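PDB 1VGM: 378aa long hypothetical citrate synthase from Sulfolobus tokodaii, which is a predicted member of the citrate synthase family, a mainly helical protein that assembles as a dimer. Local coordinates for residues D175-L180 against K270-L275. Residues are numbered along the deposited sequence; the frame is centred on the assembly and turned at random.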
loop_
_atom_site.group_PDB
_atom_site.type_symbol
_atom_site.label_atom_id
_atom_site.label_comp_id
_atom_site.label_asym_id
_atom_site.label_seq_id
_atom_site.Cartn_x
_atom_site.Cartn_y
_atom_site.Cartn_z
ATOM N N ASP A 175 2.490 -18.547 -20.358
ATOM C CA ASP A 175 2.498 -19.461 -19.217
ATOM C C ASP A 175 3.879 -19.511 -18.563
ATOM O O ASP A 175 4.007 -19.420 -17.338
ATOM C CB ASP A 175 2.088 -20.864 -19.677
ATOM C CG ASP A 175 2.024 -21.852 -18.541
ATOM O OD1 ASP A 175 2.962 -22.664 -18.412
ATOM O OD2 ASP A 175 1.033 -21.819 -17.779
ATOM N N ALA A 176 4.914 -19.648 -19.383
ATOM C CA ALA A 176 6.284 -19.550 -18.886
ATOM C C ALA A 176 6.547 -18.233 -18.135
ATOM O O ALA A 176 7.098 -18.232 -17.031
ATOM C CB ALA A 176 7.261 -19.709 -20.050
ATOM N N SER A 177 6.150 -17.112 -18.733
ATOM C CA SER A 177 6.328 -15.811 -18.098
ATOM C C SER A 177 5.684 -15.718 -16.717
ATOM O O SER A 177 6.281 -15.173 -15.788
ATOM C CB SER A 177 5.764 -14.713 -18.995
ATOM O OG SER A 177 6.479 -14.654 -20.217
ATOM N N LEU A 178 4.470 -16.246 -16.583
ATOM C CA LEU A 178 3.758 -16.213 -15.313
ATOM C C LEU A 178 4.521 -17.019 -14.264
ATOM O O LEU A 178 4.609 -16.618 -13.103
ATOM C CB LEU A 178 2.342 -16.781 -15.486
ATOM C CG LEU A 178 1.413 -15.881 -16.301
ATOM C CD1 LEU A 178 0.160 -16.642 -16.697
ATOM C CD2 LEU A 178 1.064 -14.647 -15.483
ATOM N N ILE A 179 5.084 -18.150 -14.679
ATOM C CA ILE A 179 5.909 -18.957 -13.782
ATOM C C ILE A 179 7.188 -18.212 -13.403
ATOM O O ILE A 179 7.594 -18.200 -12.238
ATOM C CB ILE A 179 6.278 -20.324 -14.438
ATOM C CG1 ILE A 179 5.013 -21.174 -14.600
ATOM C CG2 ILE A 179 7.283 -21.081 -13.575
ATOM C CD1 ILE A 179 5.246 -22.505 -15.291
ATOM N N LEU A 180 7.821 -17.593 -14.394
ATOM C CA LEU A 180 9.169 -17.050 -14.226
ATOM C C LEU A 180 9.234 -15.901 -13.211
ATOM O O LEU A 180 10.217 -15.762 -12.491
ATOM C CB LEU A 180 9.711 -16.563 -15.579
ATOM C CG LEU A 180 10.256 -17.643 -16.521
ATOM C CD1 LEU A 180 10.368 -17.095 -17.953
ATOM C CD2 LEU A 180 11.619 -18.109 -16.019
ATOM N N LYS A 270 17.992 -16.984 -18.767
ATOM C CA LYS A 270 18.237 -18.055 -19.726
ATOM C C LYS A 270 16.931 -18.503 -20.381
ATOM O O LYS A 270 16.874 -18.732 -21.586
ATOM C CB LYS A 270 18.887 -19.257 -19.032
ATOM C CG LYS A 270 20.349 -19.072 -18.638
ATOM C CD LYS A 270 20.782 -20.195 -17.690
ATOM C CE LYS A 270 22.290 -20.340 -17.598
ATOM N NZ LYS A 270 22.664 -21.646 -16.966
ATOM N N ILE A 271 15.885 -18.642 -19.577
ATOM C CA ILE A 271 14.625 -19.169 -20.082
ATOM C C ILE A 271 13.909 -18.122 -20.939
ATOM O O ILE A 271 13.450 -18.422 -22.034
ATOM C CB ILE A 271 13.708 -19.632 -18.917
ATOM C CG1 ILE A 271 14.380 -20.787 -18.174
ATOM C CG2 ILE A 271 12.335 -20.040 -19.449
ATOM C CD1 ILE A 271 13.718 -21.156 -16.862
ATOM N N PHE A 272 13.829 -16.887 -20.456
ATOM C CA PHE A 272 13.299 -15.803 -21.285
ATOM C C PHE A 272 14.025 -15.710 -22.627
ATOM O O PHE A 272 13.407 -15.479 -23.673
ATOM C CB PHE A 272 13.413 -14.462 -20.554
ATOM C CG PHE A 272 12.251 -14.159 -19.651
ATOM C CD1 PHE A 272 12.449 -13.919 -18.297
ATOM C CD2 PHE A 272 10.960 -14.116 -20.153
ATOM C CE1 PHE A 272 11.368 -13.644 -17.457
ATOM C CE2 PHE A 272 9.879 -13.844 -19.325
ATOM C CZ PHE A 272 10.082 -13.607 -17.975
ATOM N N LYS A 273 15.341 -15.885 -22.600
ATOM C CA LYS A 273 16.116 -15.787 -23.829
ATOM C C LYS A 273 15.653 -16.855 -24.820
ATOM O O LYS A 273 15.375 -16.553 -25.977
ATOM C CB LYS A 273 17.613 -15.947 -23.537
ATOM C CG LYS A 273 18.512 -15.740 -24.764
ATOM C CD LYS A 273 19.982 -15.893 -24.412
ATOM C CE LYS A 273 20.857 -16.024 -25.653
ATOM N NZ LYS A 273 20.872 -14.779 -26.456
ATOM N N THR A 274 15.560 -18.099 -24.358
ATOM C CA THR A 274 15.151 -19.200 -25.222
ATOM C C THR A 274 13.744 -18.964 -25.777
ATOM O O THR A 274 13.463 -19.277 -26.932
ATOM C CB THR A 274 15.180 -20.552 -24.462
ATOM O OG1 THR A 274 14.182 -20.553 -23.434
ATOM C CG2 THR A 274 16.512 -20.756 -23.810
ATOM N N LEU A 275 12.861 -18.405 -24.957
ATOM C CA LEU A 275 11.572 -17.943 -25.460
ATOM C C LEU A 275 11.735 -16.902 -26.558
ATOM O O LEU A 275 11.176 -17.040 -27.641
ATOM C CB LEU A 275 10.744 -17.355 -24.320
ATOM C CG LEU A 275 10.303 -18.354 -23.257
ATOM C CD1 LEU A 275 9.597 -17.610 -22.139
ATOM C CD2 LEU A 275 9.400 -19.426 -23.894
#
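Leu-180 lays one methyl on the ring of Phe-272, and this CH-pi contact is the centre of the packing between helices 168-180 and 267-280. CD1 of Leu-180 sits 3.4 Å from the centroid of the Phe-272 ring and 9° off its normal, so that all six ring carbons lie at similar range below it. The two side chains run past one another in opposite senses, which also brings CB of Leu-180 against the CE1–CZ side of the ring. In Phe-272, chi1 of -86° sets CG beside the backbone N and carries the ring slantwise toward the 175-180 helix, where it lies under Leu-180 with its CE2 edge at Ser-177.

The remaining apolar contacts are between aliphatic groups. The other branch of Leu-180, CD2, meets Ile-271 CD1 at 3.8 Å and also touches its CB, while Ile-271 CG2 approaches CD1; the leucine fork is thus shared between isoleucine and phenylalanine. One turn earlier, Ala-176 CB packs on Leu-275 CD1 at 3.8 Å. The local axes run nearly antiparallel, at 167°, and approach to 10.8 Å.

Polar groups play a lesser part. Ser-177 OG lies near the plane of the Phe-272 ring, at its edge, 3.6 Å from CE2, but its hydrogen bond goes to Ala-173 O within its own helix.

Val-320 and Tyr-316 of helix 314-323 also pack on Phe-272, and Val-40 of helix 36-42 on Ala-176, placing the contact within the helical core of the citrate synthase fold. With no hydrogen bond or salt bridge across it, the two segments are joined by apolar packing and the CH-pi contact, consistent with cohesion from dispersion and burial of hydrophobic surface (272 Å² in total), while the hydroxyl of Ser-177 is satisfied by a carbonyl of its own helix.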